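Local coordinates for protein glutaconate CoA-transferase subunit A (Acidaminococcus fermentans, PDB 1POI) that catalyses the transfer of coenzyme A from acetyl-CoA to (R)-2-hydroxyglutarate and related acids such as glutaconate, a step in glutamate degradation, at residues Met107-Ala112 with Pro168-Asp173; His178-Ser183 with Ser247-Leu252; Gly51-Asp56 with Cys72-Ser77; Lys2-Lys7 with Val234-Leu239; Thr96-Ser101 with Trp133-Glu138. All coordinates share one frame; numbering follows the deposited sequence.

Interaction 1 of 5, residues Met107-Ala112 with Pro168-Asp173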
# COMPACT_ATOMS: atom_id res chain seq x y z
N MET A 107 -11.37 -16.23 -26.82
CA MET A 107 -12.55 -15.48 -27.23
C MET A 107 -13.81 -16.26 -26.81
O MET A 107 -14.64 -15.76 -26.04
CB MET A 107 -12.58 -15.24 -28.75
CG MET A 107 -11.46 -14.36 -29.27
SD MET A 107 -11.69 -12.57 -29.30
CE MET A 107 -12.72 -12.26 -27.87
N MET A 108 -13.93 -17.51 -27.27
CA MET A 108 -15.06 -18.37 -26.95
C MET A 108 -15.48 -18.26 -25.49
O MET A 108 -16.65 -18.08 -25.19
CB MET A 108 -14.75 -19.82 -27.30
CG MET A 108 -14.63 -20.04 -28.81
SD MET A 108 -14.14 -21.69 -29.30
CE MET A 108 -15.10 -22.67 -28.25
N TRP A 109 -14.51 -18.35 -24.60
CA TRP A 109 -14.80 -18.23 -23.19
C TRP A 109 -15.27 -16.81 -22.91
O TRP A 109 -16.21 -16.60 -22.15
CB TRP A 109 -13.54 -18.52 -22.37
CG TRP A 109 -13.30 -19.95 -21.99
CD1 TRP A 109 -14.24 -20.87 -21.64
CD2 TRP A 109 -12.03 -20.59 -21.78
NE1 TRP A 109 -13.64 -22.02 -21.20
CE2 TRP A 109 -12.28 -21.88 -21.28
CE3 TRP A 109 -10.70 -20.19 -21.96
CZ2 TRP A 109 -11.25 -22.77 -20.96
CZ3 TRP A 109 -9.68 -21.08 -21.64
CH2 TRP A 109 -9.96 -22.36 -21.14
N HIS A 110 -14.64 -15.83 -23.54
CA HIS A 110 -15.04 -14.45 -23.29
C HIS A 110 -16.49 -14.18 -23.74
O HIS A 110 -17.30 -13.68 -22.95
CB HIS A 110 -14.04 -13.45 -23.87
CG HIS A 110 -14.24 -12.05 -23.38
ND1 HIS A 110 -14.28 -10.96 -24.23
CD2 HIS A 110 -14.48 -11.56 -22.14
CE1 HIS A 110 -14.54 -9.87 -23.54
NE2 HIS A 110 -14.67 -10.20 -22.26
N ALA A 111 -16.80 -14.55 -24.98
CA ALA A 111 -18.15 -14.41 -25.52
C ALA A 111 -19.16 -15.11 -24.61
O ALA A 111 -20.30 -14.66 -24.49
CB ALA A 111 -18.22 -14.99 -26.87
N ALA A 112 -18.75 -16.20 -23.97
CA ALA A 112 -19.66 -16.91 -23.06
C ALA A 112 -19.94 -16.05 -21.83
O ALA A 112 -21.08 -15.88 -21.42
CB ALA A 112 -19.08 -18.26 -22.66
N PRO A 168 -19.37 -21.67 -32.16
CA PRO A 168 -20.31 -21.88 -31.06
C PRO A 168 -19.75 -21.44 -29.73
O PRO A 168 -18.61 -21.78 -29.40
CB PRO A 168 -20.50 -23.40 -31.06
CG PRO A 168 -20.12 -23.82 -32.44
CD PRO A 168 -18.92 -22.96 -32.71
N VAL A 169 -20.54 -20.71 -28.96
CA VAL A 169 -20.15 -20.26 -27.62
C VAL A 169 -20.32 -21.48 -26.70
O VAL A 169 -21.39 -22.09 -26.66
CB VAL A 169 -21.04 -19.09 -27.17
CG1 VAL A 169 -20.91 -18.85 -25.71
CG2 VAL A 169 -20.64 -17.85 -27.90
N PRO A 170 -19.27 -21.86 -25.97
CA PRO A 170 -19.33 -23.02 -25.08
C PRO A 170 -20.16 -22.83 -23.80
O PRO A 170 -20.26 -21.73 -23.28
CB PRO A 170 -17.86 -23.26 -24.76
CG PRO A 170 -17.34 -21.87 -24.65
CD PRO A 170 -17.98 -21.17 -25.84
N GLN A 171 -20.76 -23.92 -23.31
CA GLN A 171 -21.57 -23.91 -22.09
C GLN A 171 -20.81 -24.67 -21.02
O GLN A 171 -20.78 -25.90 -21.00
CB GLN A 171 -22.92 -24.56 -22.36
CG GLN A 171 -23.69 -23.85 -23.45
CD GLN A 171 -25.11 -24.33 -23.56
OE1 GLN A 171 -25.94 -24.07 -22.68
NE2 GLN A 171 -25.41 -25.04 -24.64
N VAL A 172 -20.21 -23.93 -20.12
CA VAL A 172 -19.38 -24.50 -19.09
C VAL A 172 -20.15 -24.84 -17.82
O VAL A 172 -20.70 -23.96 -17.15
CB VAL A 172 -18.20 -23.53 -18.82
CG1 VAL A 172 -17.22 -24.14 -17.83
CG2 VAL A 172 -17.50 -23.16 -20.14
N ASP A 173 -20.12 -26.12 -17.44
CA ASP A 173 -20.81 -26.56 -16.25
C ASP A 173 -20.10 -26.13 -15.00
O ASP A 173 -20.72 -25.55 -14.12
CB ASP A 173 -20.99 -28.08 -16.27
CG ASP A 173 -21.84 -28.56 -17.41
OD1 ASP A 173 -22.91 -27.93 -17.65
OD2 ASP A 173 -21.47 -29.54 -18.07
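Met108 and Val169 mark the closest approach of the two backbones, with 5.5 Å between the CA of Met108 and the CA of Val169, where the extended chain of Pro168-Asp173 runs past helix 102-114. The helix keeps its own bonds, Ala111 N to Met107 O and Ala112 N to Met108 O, and the two segments meet mainly through apolar groups. Pro170 does most of it: its CD sits 3.4 Å from Met108 O and 3.8 Å from Met108 CB, and its CG slants toward the indole of Trp109. Met108 is bent at its last torsion (chi3 43°), bringing CE back to within 3.8 Å of Pro168 O. Val169 divides its branches between two alanines: CG1 rests 3.6 Å from Ala112 CB, and CG2 lies 3.9 Å from Ala111 CB. Although the CB of Trp109 points away, its ring returns, and Val172 CG2 meets the ring edge, 4.2 Å from Trp109 NE1. The same indole touches Ala21 and Ile200, while His110 meets His110 of a second subunit. The whole illustrates how an alpha/beta fold seats a helix against the loop entering a strand, here helix 102-114 against the approach to strand 174-179 of the parallel sheet.

Interaction 2 of 5, residues His178-Ser183 with Ser247-Leu252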
# COMPACT_ATOMS: atom_id res chain seq x y z
N HIS A 178 -7.68 -20.87 -9.32
CA HIS A 178 -6.91 -20.69 -8.09
C HIS A 178 -6.55 -19.22 -7.86
O HIS A 178 -5.96 -18.58 -8.72
CB HIS A 178 -5.64 -21.54 -8.14
CG HIS A 178 -4.90 -21.56 -6.85
ND1 HIS A 178 -5.38 -22.20 -5.73
CD2 HIS A 178 -3.81 -20.87 -6.44
CE1 HIS A 178 -4.64 -21.90 -4.69
NE2 HIS A 178 -3.67 -21.10 -5.09
N ALA A 179 -6.86 -18.69 -6.69
CA ALA A 179 -6.58 -17.29 -6.43
C ALA A 179 -5.83 -17.10 -5.12
O ALA A 179 -5.80 -18.00 -4.28
CB ALA A 179 -7.87 -16.54 -6.42
N GLN A 180 -5.28 -15.90 -4.90
CA GLN A 180 -4.53 -15.62 -3.68
C GLN A 180 -5.37 -15.36 -2.46
O GLN A 180 -4.96 -15.72 -1.35
CB GLN A 180 -3.53 -14.49 -3.88
CG GLN A 180 -2.43 -14.82 -4.86
CD GLN A 180 -2.88 -14.59 -6.27
OE1 GLN A 180 -4.06 -14.36 -6.51
NE2 GLN A 180 -1.95 -14.56 -7.19
N GLN A 181 -6.53 -14.75 -2.63
CA GLN A 181 -7.41 -14.47 -1.47
C GLN A 181 -8.88 -14.55 -1.88
O GLN A 181 -9.25 -14.23 -3.03
CB GLN A 181 -7.14 -13.08 -0.89
CG GLN A 181 -5.69 -12.77 -0.55
CD GLN A 181 -5.50 -11.31 -0.27
OE1 GLN A 181 -5.51 -10.49 -1.19
NE2 GLN A 181 -5.34 -10.95 1.00
N ALA A 182 -9.72 -14.95 -0.93
CA ALA A 182 -11.15 -15.07 -1.15
C ALA A 182 -11.84 -14.92 0.19
O ALA A 182 -11.20 -15.07 1.24
CB ALA A 182 -11.48 -16.40 -1.78
N SER A 183 -13.10 -14.52 0.17
CA SER A 183 -13.87 -14.34 1.40
C SER A 183 -14.84 -15.52 1.59
O SER A 183 -15.03 -16.35 0.68
CB SER A 183 -14.66 -13.03 1.32
OG SER A 183 -15.16 -12.81 -0.00
N SER A 247 3.03 -24.83 -10.19
CA SER A 247 3.03 -23.64 -11.04
C SER A 247 3.13 -22.37 -10.22
O SER A 247 2.91 -22.38 -8.99
CB SER A 247 1.79 -23.63 -11.93
OG SER A 247 0.63 -23.44 -11.17
N GLN A 248 3.51 -21.28 -10.90
CA GLN A 248 3.67 -19.96 -10.26
C GLN A 248 2.35 -19.45 -9.68
O GLN A 248 1.29 -20.00 -9.94
CB GLN A 248 4.19 -18.92 -11.26
CG GLN A 248 5.33 -19.42 -12.08
CD GLN A 248 5.90 -18.38 -12.97
OE1 GLN A 248 5.47 -18.22 -14.12
NE2 GLN A 248 6.89 -17.65 -12.46
N CYS A 249 2.44 -18.40 -8.91
CA CYS A 249 1.28 -17.80 -8.33
C CYS A 249 1.79 -16.46 -7.88
O CYS A 249 2.39 -16.32 -6.80
CB CYS A 249 0.77 -18.63 -7.19
SG CYS A 249 -0.60 -17.89 -6.34
N TYR A 250 1.63 -15.50 -8.79
CA TYR A 250 2.04 -14.12 -8.65
C TYR A 250 2.06 -13.55 -7.23
O TYR A 250 1.07 -13.60 -6.51
CB TYR A 250 1.15 -13.25 -9.54
CG TYR A 250 1.59 -11.81 -9.64
CD1 TYR A 250 1.23 -10.89 -8.67
CD2 TYR A 250 2.42 -11.38 -10.68
CE1 TYR A 250 1.68 -9.59 -8.71
CE2 TYR A 250 2.88 -10.06 -10.73
CZ TYR A 250 2.50 -9.19 -9.74
OH TYR A 250 2.96 -7.89 -9.75
N GLY A 251 3.22 -13.02 -6.84
CA GLY A 251 3.35 -12.40 -5.54
C GLY A 251 3.47 -13.35 -4.39
O GLY A 251 3.64 -12.92 -3.24
N LEU A 252 3.37 -14.64 -4.67
CA LEU A 252 3.49 -15.62 -3.61
C LEU A 252 4.64 -16.61 -3.79
O LEU A 252 5.48 -16.75 -2.90
CB LEU A 252 2.17 -16.36 -3.41
CG LEU A 252 1.10 -15.51 -2.72
CD1 LEU A 252 -0.19 -16.28 -2.63
CD2 LEU A 252 1.55 -15.10 -1.35
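Gln180 reaches across to Tyr250 and Leu252 from a classic beta bulge, formed where Gln180 and Gln181 both face Arg189 and the chain turns the corner from strand 174-179 of the main parallel sheet into strand 181-182 of a smaller one. The side chain is folded at chi2 (83°), which turns its amide toward the 247-252 loop. There Gln180 NE2 donates to Tyr250 O over 3.2 Å; the donor lies in the carbonyl plane on a lone pair, though the bond is bent (140° at the hydrogen) and the oxygen is tilted somewhat from the glutamine's amide plane. OE1 accepts from Trp191 N, so the amide is held at both ends and its rotation is fixed. Nearer the backbone, Gln180 CG packs 3.5 Å from Leu252 CD1, the two side chains running antiparallel alongside one another. Shortening Gln180 to an alanine removes both amide bonds, which would probably leave Tyr250 O and Trp191 N without these mates and open a gap beside Leu252. The sulfur of Cys249 fills in next to the same amide, 3.7 Å from Gln180 NE2. It also approaches the imidazole of His178, a ring fixed by Thr210 and Glu212, at the ring edge, with Cys249 SG 4.4 Å from His178 CD2.

Interaction 3 of 5, residues Gly51-Asp56 with Cys72-Ser77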
# COMPACT_ATOMS: atom_id res chain seq x y z
N GLY A 51 -7.34 -24.24 -23.46
CA GLY A 51 -6.80 -22.90 -23.27
C GLY A 51 -5.31 -23.12 -23.34
O GLY A 51 -4.87 -24.02 -24.06
N ALA A 52 -4.52 -22.33 -22.63
CA ALA A 52 -3.07 -22.53 -22.60
C ALA A 52 -2.89 -23.58 -21.51
O ALA A 52 -2.68 -23.26 -20.33
CB ALA A 52 -2.36 -21.26 -22.24
N ALA A 53 -3.01 -24.84 -21.92
CA ALA A 53 -2.95 -25.98 -21.03
C ALA A 53 -1.57 -26.51 -20.65
O ALA A 53 -0.64 -26.52 -21.46
CB ALA A 53 -3.80 -27.11 -21.60
N GLY A 54 -1.49 -27.02 -19.43
CA GLY A 54 -0.23 -27.56 -18.96
C GLY A 54 -0.31 -28.97 -18.43
O GLY A 54 -1.02 -29.81 -18.97
N GLY A 55 0.36 -29.22 -17.32
CA GLY A 55 0.36 -30.56 -16.76
C GLY A 55 -1.00 -30.97 -16.27
O GLY A 55 -1.28 -32.16 -16.14
N ASP A 56 -1.83 -29.98 -15.98
CA ASP A 56 -3.19 -30.21 -15.49
C ASP A 56 -4.01 -31.07 -16.49
O ASP A 56 -4.38 -32.20 -16.17
CB ASP A 56 -3.87 -28.87 -15.09
CG ASP A 56 -3.86 -27.78 -16.23
OD1 ASP A 56 -3.00 -27.78 -17.15
OD2 ASP A 56 -4.74 -26.89 -16.19
N CYS A 72 -5.91 -25.90 -28.23
CA CYS A 72 -5.19 -24.79 -28.86
C CYS A 72 -3.68 -24.92 -28.61
O CYS A 72 -2.89 -24.69 -29.52
CB CYS A 72 -5.71 -23.42 -28.42
SG CYS A 72 -5.52 -23.00 -26.67
N TYR A 73 -3.31 -25.39 -27.42
CA TYR A 73 -1.91 -25.55 -27.01
C TYR A 73 -1.82 -26.35 -25.71
O TYR A 73 -2.53 -26.05 -24.74
CB TYR A 73 -1.30 -24.15 -26.83
CG TYR A 73 0.09 -24.11 -26.23
CD1 TYR A 73 0.27 -24.08 -24.84
CD2 TYR A 73 1.22 -24.14 -27.04
CE1 TYR A 73 1.53 -24.11 -24.27
CE2 TYR A 73 2.49 -24.16 -26.49
CZ TYR A 73 2.64 -24.15 -25.10
OH TYR A 73 3.91 -24.21 -24.56
N THR A 74 -0.94 -27.36 -25.68
CA THR A 74 -0.74 -28.17 -24.47
C THR A 74 0.73 -28.50 -24.20
O THR A 74 1.29 -29.41 -24.81
CB THR A 74 -1.52 -29.51 -24.52
OG1 THR A 74 -2.77 -29.29 -25.17
CG2 THR A 74 -1.80 -30.01 -23.11
N ALA A 75 1.33 -27.82 -23.22
CA ALA A 75 2.74 -28.02 -22.89
C ALA A 75 3.06 -27.42 -21.55
O ALA A 75 2.56 -26.36 -21.22
CB ALA A 75 3.63 -27.37 -23.92
N ASN A 76 3.90 -28.08 -20.77
CA ASN A 76 4.31 -27.52 -19.49
C ASN A 76 5.47 -26.61 -19.94
O ASN A 76 6.65 -26.91 -19.71
CB ASN A 76 4.74 -28.64 -18.55
CG ASN A 76 3.87 -28.73 -17.31
OD1 ASN A 76 3.17 -27.79 -16.96
ND2 ASN A 76 3.91 -29.87 -16.65
N SER A 77 5.11 -25.55 -20.66
CA SER A 77 6.01 -24.57 -21.25
C SER A 77 7.33 -24.37 -20.52
O SER A 77 7.34 -23.99 -19.34
CB SER A 77 5.29 -23.23 -21.40
OG SER A 77 3.95 -23.40 -21.85
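Tyr73 and Asn76 supply the flat groups that Gly51-Asp56 leans on. The phenol ring is approached obliquely by Ala52 CA and Ala53 O, while its hydroxyl shares a hydrogen bond with Ser77 OG, 2.8 Å from Tyr73 OH, which ties the ring back to its own segment. The amide of Asn76 lies beside Gly55, where OD1 takes a weak, bent bond from the backbone N; Leu260, Tyr263 and Tyr32 pack round the same side chain. Between these groups runs a short, weakly bonded pair of parallel strands, 52-53 with 73-74, just beyond the ends of strands 46-49 and 66-71, which helix 55-62 links in a beta-alpha-beta crossover of the main sheet. Ala53 carries the pairing, opposite Thr74. Ala53 N donates to Tyr73 O at 3.1 Å and Ala53 O accepts from Ala75 N at 2.9 Å, so the two bonds bracket Thr74, whose CA also brings a C-H to Ala53 O over 3.4 Å. On the face of this pair, Ala53 CB touches Thr74 CG2 at 3.8 Å; CG2 lies anti to the backbone N of Thr74 (chi1 -36°), while OG1 hydrogen-bonds Tyr69 OH. The strand then runs straight into a helix, with Gly54 at the N-cap position. The fit is close here: a CB on Gly55 would collide with Asn76 ND2. Cys72 shares backbone hydrogen bonds with the chain of another protein. At the start of the helix, Asp56, salt-bridged to Lys30 through OD2, bends its other oxygen back to the cap, Asp56 OD1 being met nearly end-on by Gly54 N at 2.8 Å.

Interaction 4 of 5, residues Lys2-Lys7 with Val234-Leu239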
# COMPACT_ATOMS: atom_id res chain seq x y z
N LYS A 2 -19.47 -20.06 1.95
CA LYS A 2 -19.24 -21.02 0.88
C LYS A 2 -17.95 -21.78 1.13
O LYS A 2 -17.39 -22.41 0.22
CB LYS A 2 -19.17 -20.27 -0.43
CG LYS A 2 -20.34 -19.30 -0.55
CD LYS A 2 -20.46 -18.76 -1.95
CE LYS A 2 -21.61 -17.79 -2.02
NZ LYS A 2 -21.65 -17.18 -3.36
N VAL A 3 -17.49 -21.75 2.39
CA VAL A 3 -16.26 -22.39 2.78
C VAL A 3 -16.50 -23.86 3.00
O VAL A 3 -17.27 -24.24 3.88
CB VAL A 3 -15.68 -21.78 4.06
CG1 VAL A 3 -14.34 -22.44 4.37
CG2 VAL A 3 -15.49 -20.29 3.89
N MET A 4 -15.82 -24.69 2.21
CA MET A 4 -15.96 -26.13 2.31
C MET A 4 -14.68 -26.84 1.89
O MET A 4 -13.90 -26.30 1.10
CB MET A 4 -17.15 -26.56 1.47
CG MET A 4 -16.93 -26.60 -0.02
SD MET A 4 -18.50 -26.83 -0.89
CE MET A 4 -19.40 -27.93 0.25
N THR A 5 -14.45 -28.03 2.43
CA THR A 5 -13.25 -28.79 2.11
C THR A 5 -13.14 -29.11 0.63
O THR A 5 -14.14 -29.18 -0.06
CB THR A 5 -13.17 -30.11 2.91
OG1 THR A 5 -13.79 -31.18 2.18
CG2 THR A 5 -13.85 -29.94 4.27
N LEU A 6 -11.93 -29.34 0.15
CA LEU A 6 -11.73 -29.62 -1.26
C LEU A 6 -12.35 -30.95 -1.67
O LEU A 6 -12.55 -31.19 -2.86
CB LEU A 6 -10.24 -29.56 -1.64
CG LEU A 6 -9.93 -29.82 -3.12
CD1 LEU A 6 -10.69 -28.84 -3.97
CD2 LEU A 6 -8.46 -29.75 -3.43
N LYS A 7 -12.65 -31.82 -0.70
CA LYS A 7 -13.26 -33.11 -1.03
C LYS A 7 -14.75 -32.91 -1.24
O LYS A 7 -15.31 -33.26 -2.28
CB LYS A 7 -13.04 -34.17 0.06
CG LYS A 7 -13.77 -35.49 -0.24
CD LYS A 7 -13.41 -36.61 0.72
CE LYS A 7 -12.01 -37.17 0.46
NZ LYS A 7 -11.79 -37.77 -0.90
N VAL A 234 -19.60 -17.26 -7.31
CA VAL A 234 -18.81 -18.30 -6.68
C VAL A 234 -19.60 -19.21 -5.73
O VAL A 234 -20.25 -18.73 -4.79
CB VAL A 234 -17.65 -17.61 -5.91
CG1 VAL A 234 -16.93 -18.58 -4.99
CG2 VAL A 234 -16.70 -16.96 -6.90
N ASP A 235 -19.47 -20.53 -5.93
CA ASP A 235 -20.18 -21.52 -5.09
C ASP A 235 -19.39 -22.19 -3.98
O ASP A 235 -19.92 -22.37 -2.89
CB ASP A 235 -20.78 -22.59 -5.98
CG ASP A 235 -21.73 -22.03 -6.93
OD1 ASP A 235 -22.82 -21.66 -6.45
OD2 ASP A 235 -21.35 -21.89 -8.13
N ALA A 236 -18.17 -22.63 -4.30
CA ALA A 236 -17.30 -23.28 -3.30
C ALA A 236 -15.94 -22.58 -3.13
O ALA A 236 -15.21 -22.38 -4.11
CB ALA A 236 -17.05 -24.75 -3.68
N VAL A 237 -15.64 -22.19 -1.89
CA VAL A 237 -14.36 -21.55 -1.53
C VAL A 237 -13.58 -22.57 -0.71
O VAL A 237 -14.06 -23.03 0.32
CB VAL A 237 -14.54 -20.27 -0.66
CG1 VAL A 237 -13.20 -19.83 -0.14
CG2 VAL A 237 -15.11 -19.14 -1.48
N VAL A 238 -12.39 -22.91 -1.18
CA VAL A 238 -11.54 -23.89 -0.49
C VAL A 238 -10.13 -23.36 -0.17
O VAL A 238 -9.41 -22.90 -1.06
CB VAL A 238 -11.38 -25.19 -1.36
CG1 VAL A 238 -10.65 -26.25 -0.58
CG2 VAL A 238 -12.73 -25.70 -1.84
N LEU A 239 -9.73 -23.44 1.09
CA LEU A 239 -8.39 -22.97 1.49
C LEU A 239 -7.35 -24.00 1.06
O LEU A 239 -7.36 -25.12 1.54
CB LEU A 239 -8.32 -22.78 3.01
CG LEU A 239 -7.07 -22.09 3.59
CD1 LEU A 239 -6.70 -20.86 2.79
CD2 LEU A 239 -7.30 -21.69 5.06
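Lys2 stretches along Val234 and Asp235, Met4 stands beside Ala236, and Leu6 meets Val238: three residues of the N-terminal segment lie against strand 236-239, the last strand of the parallel sheet within this chain, and the two residues leading into it. The side chain of Lys2 is extended beyond CG and passes over backbone carbonyls, its CB 3.3 Å from Asp235 O. Its ammonium end heads for Val234 O, a contact modelled too short to be trusted in detail; Gly231 O and Asp185 O are weak further acceptors. Met4 has CG placed between its backbone N and carbonyl carbon (chi1 76°), which directs the thioether to the methyl of Ala236, with Met4 SD 3.8 Å from Ala236 CB. Val238 divides its branches between the start of helix 6-13 and the residues before it: Val238 CG1 touches Leu6 CB at 3.5 Å, and CG2 meets Met4 O. The CB of Val3 points away; its side chain packs on Pro184 and Ile214 of this chain and on Thr315 of a third subunit. The backbones join in a single bridge of Val3 with Val237, held by two bonds: Val237 N donates to Lys2 O at 2.8 Å, and Met4 N to Val237 O at 3.1 Å.

Interaction 5 of 5, residues Thr96-Ser101 with Trp133-Glu138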
# COMPACT_ATOMS: atom_id res chain seq x y z
N THR A 96 -10.48 -38.08 -28.13
CA THR A 96 -11.34 -37.33 -29.08
C THR A 96 -10.87 -35.89 -28.93
O THR A 96 -11.03 -35.29 -27.85
CB THR A 96 -12.87 -37.36 -28.67
OG1 THR A 96 -13.29 -38.68 -28.29
CG2 THR A 96 -13.72 -36.90 -29.83
N MET A 97 -10.40 -35.28 -30.00
CA MET A 97 -9.89 -33.91 -29.87
C MET A 97 -10.07 -32.96 -31.04
O MET A 97 -9.83 -33.31 -32.20
CB MET A 97 -8.39 -33.98 -29.55
CG MET A 97 -7.70 -32.63 -29.41
SD MET A 97 -5.96 -32.81 -29.21
CE MET A 97 -5.48 -32.52 -30.86
N GLU A 98 -10.41 -31.71 -30.72
CA GLU A 98 -10.58 -30.67 -31.73
C GLU A 98 -9.48 -29.61 -31.54
O GLU A 98 -9.00 -29.39 -30.43
CB GLU A 98 -11.96 -30.01 -31.61
CG GLU A 98 -12.34 -29.13 -32.78
CD GLU A 98 -12.15 -29.81 -34.14
OE1 GLU A 98 -11.02 -29.79 -34.66
OE2 GLU A 98 -13.12 -30.35 -34.71
N ASP A 99 -9.07 -28.99 -32.64
CA ASP A 99 -8.07 -27.94 -32.61
C ASP A 99 -8.66 -26.63 -33.08
O ASP A 99 -9.20 -26.55 -34.18
CB ASP A 99 -6.94 -28.24 -33.60
CG ASP A 99 -5.81 -28.99 -32.98
OD1 ASP A 99 -5.39 -28.67 -31.84
OD2 ASP A 99 -5.33 -29.91 -33.68
N TYR A 100 -8.51 -25.61 -32.25
CA TYR A 100 -8.92 -24.24 -32.58
C TYR A 100 -7.65 -23.43 -32.28
O TYR A 100 -6.77 -23.89 -31.54
CB TYR A 100 -10.05 -23.71 -31.67
CG TYR A 100 -11.46 -24.20 -31.98
CD1 TYR A 100 -12.12 -23.82 -33.15
CD2 TYR A 100 -12.13 -25.03 -31.09
CE1 TYR A 100 -13.42 -24.26 -33.42
CE2 TYR A 100 -13.42 -25.47 -31.36
CZ TYR A 100 -14.06 -25.08 -32.52
OH TYR A 100 -15.33 -25.55 -32.77
N SER A 101 -7.54 -22.25 -32.87
CA SER A 101 -6.43 -21.36 -32.61
C SER A 101 -6.66 -20.90 -31.17
O SER A 101 -7.81 -20.84 -30.73
CB SER A 101 -6.53 -20.15 -33.53
OG SER A 101 -7.30 -19.13 -32.90
N TRP A 133 -11.43 -30.85 -39.52
CA TRP A 133 -12.16 -30.99 -38.26
C TRP A 133 -11.50 -32.13 -37.49
O TRP A 133 -11.22 -33.19 -38.04
CB TRP A 133 -13.62 -31.34 -38.47
CG TRP A 133 -14.45 -30.25 -39.01
CD1 TRP A 133 -14.08 -29.30 -39.91
CD2 TRP A 133 -15.85 -30.03 -38.75
NE1 TRP A 133 -15.16 -28.50 -40.23
CE2 TRP A 133 -16.25 -28.94 -39.53
CE3 TRP A 133 -16.79 -30.67 -37.93
CZ2 TRP A 133 -17.57 -28.46 -39.52
CZ3 TRP A 133 -18.09 -30.20 -37.92
CH2 TRP A 133 -18.47 -29.11 -38.71
N GLY A 134 -11.26 -31.89 -36.21
CA GLY A 134 -10.65 -32.91 -35.38
C GLY A 134 -11.73 -33.92 -35.06
O GLY A 134 -11.53 -35.12 -35.20
N ILE A 135 -12.86 -33.41 -34.60
CA ILE A 135 -14.03 -34.23 -34.27
C ILE A 135 -14.97 -34.00 -35.44
O ILE A 135 -15.37 -32.87 -35.71
CB ILE A 135 -14.69 -33.75 -32.98
CG1 ILE A 135 -13.60 -33.40 -31.96
CG2 ILE A 135 -15.64 -34.83 -32.46
CD1 ILE A 135 -14.09 -32.92 -30.62
N SER A 136 -15.20 -35.04 -36.22
CA SER A 136 -16.08 -34.94 -37.38
C SER A 136 -17.55 -34.65 -37.00
O SER A 136 -17.99 -34.88 -35.86
CB SER A 136 -16.01 -36.23 -38.17
OG SER A 136 -16.46 -37.32 -37.36
N LYS A 137 -18.30 -34.15 -37.97
CA LYS A 137 -19.71 -33.86 -37.76
C LYS A 137 -20.37 -35.16 -37.32
O LYS A 137 -21.18 -35.17 -36.40
CB LYS A 137 -20.34 -33.31 -39.06
CG LYS A 137 -21.86 -33.45 -39.16
CD LYS A 137 -22.60 -32.68 -38.09
CE LYS A 137 -22.64 -31.22 -38.44
NZ LYS A 137 -23.29 -31.01 -39.75
N GLU A 138 -19.92 -36.27 -37.92
CA GLU A 138 -20.45 -37.59 -37.61
C GLU A 138 -20.21 -37.98 -36.16
O GLU A 138 -21.11 -38.50 -35.50
CB GLU A 138 -19.87 -38.64 -38.56
CG GLU A 138 -20.44 -40.04 -38.34
CD GLU A 138 -20.01 -41.05 -39.40
OE1 GLU A 138 -20.02 -40.70 -40.61
OE2 GLU A 138 -19.69 -42.20 -39.03
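Glu98 grips the backbone of Gly134 and Ile135 with both carboxylate oxygens. Glu98 OE1 accepts from Gly134 N at 2.6 Å on its syn side, somewhat out of the carboxylate plane, and uses its anti lone pair for Asp99 N at 2.9 Å. Glu98 OE2 takes Ile135 N over 3.1 Å in a nearly straight bond (165°) that descends from well above that plane. Lys150 pairs with OE1 and Arg140 with OE2, so the charge sits among two cations and three N-H groups, which would tend to keep it ionised. With CG anti to the backbone N (chi1 -168°), the bend at chi2 (50°) brings the carboxylate back against Gly134 and Ile135. A leucine in its place would probably leave Gly134 N and Ile135 N without their acceptor and Lys150 and Arg140 without this counter-charge. Gly134 fits closely: its CA makes a C-H contact with Met97 O at 3.3 Å, where a CB would collide. Outside the polar group, Ile135 CD1 covers Glu98 CB at 3.7 Å, and Ile135 CG2 meets Thr96 CG2 at 3.9 Å. The arrangement exemplifies how an outer strand of a parallel alpha/beta sheet, here 96-99, uses one buried acid to hold the loop entering a helix, 137-141.

How the interactions relate
The contacts are distributed round the seven-stranded parallel sheet of one CoA-transferase fold; interactions 2, 4 and 5 reach it directly. Interactions 4 and 5 involve its outermost strands within the chain, 236-239 and 96-99, and lie on opposite sides of the chain's centre, about 34 Å apart between centres. Along the chain interaction 3 closes first; interactions 5 and 1 then cross, strand 96-99 leading into helix 102-114, and they touch through Met108 and Tyr100. Interaction 3 joins both neighbours, Gly51 meeting Trp109 and Cys72 meeting Tyr100. Interaction 2 packs on interaction 4 through Ser183 and Val237. Interactions 1, 3 and 5 fall wholly between 2-7 and 234-239, whereas interaction 2 crosses interaction 4, which ties the N-terminal residues to an edge strand remote in sequence.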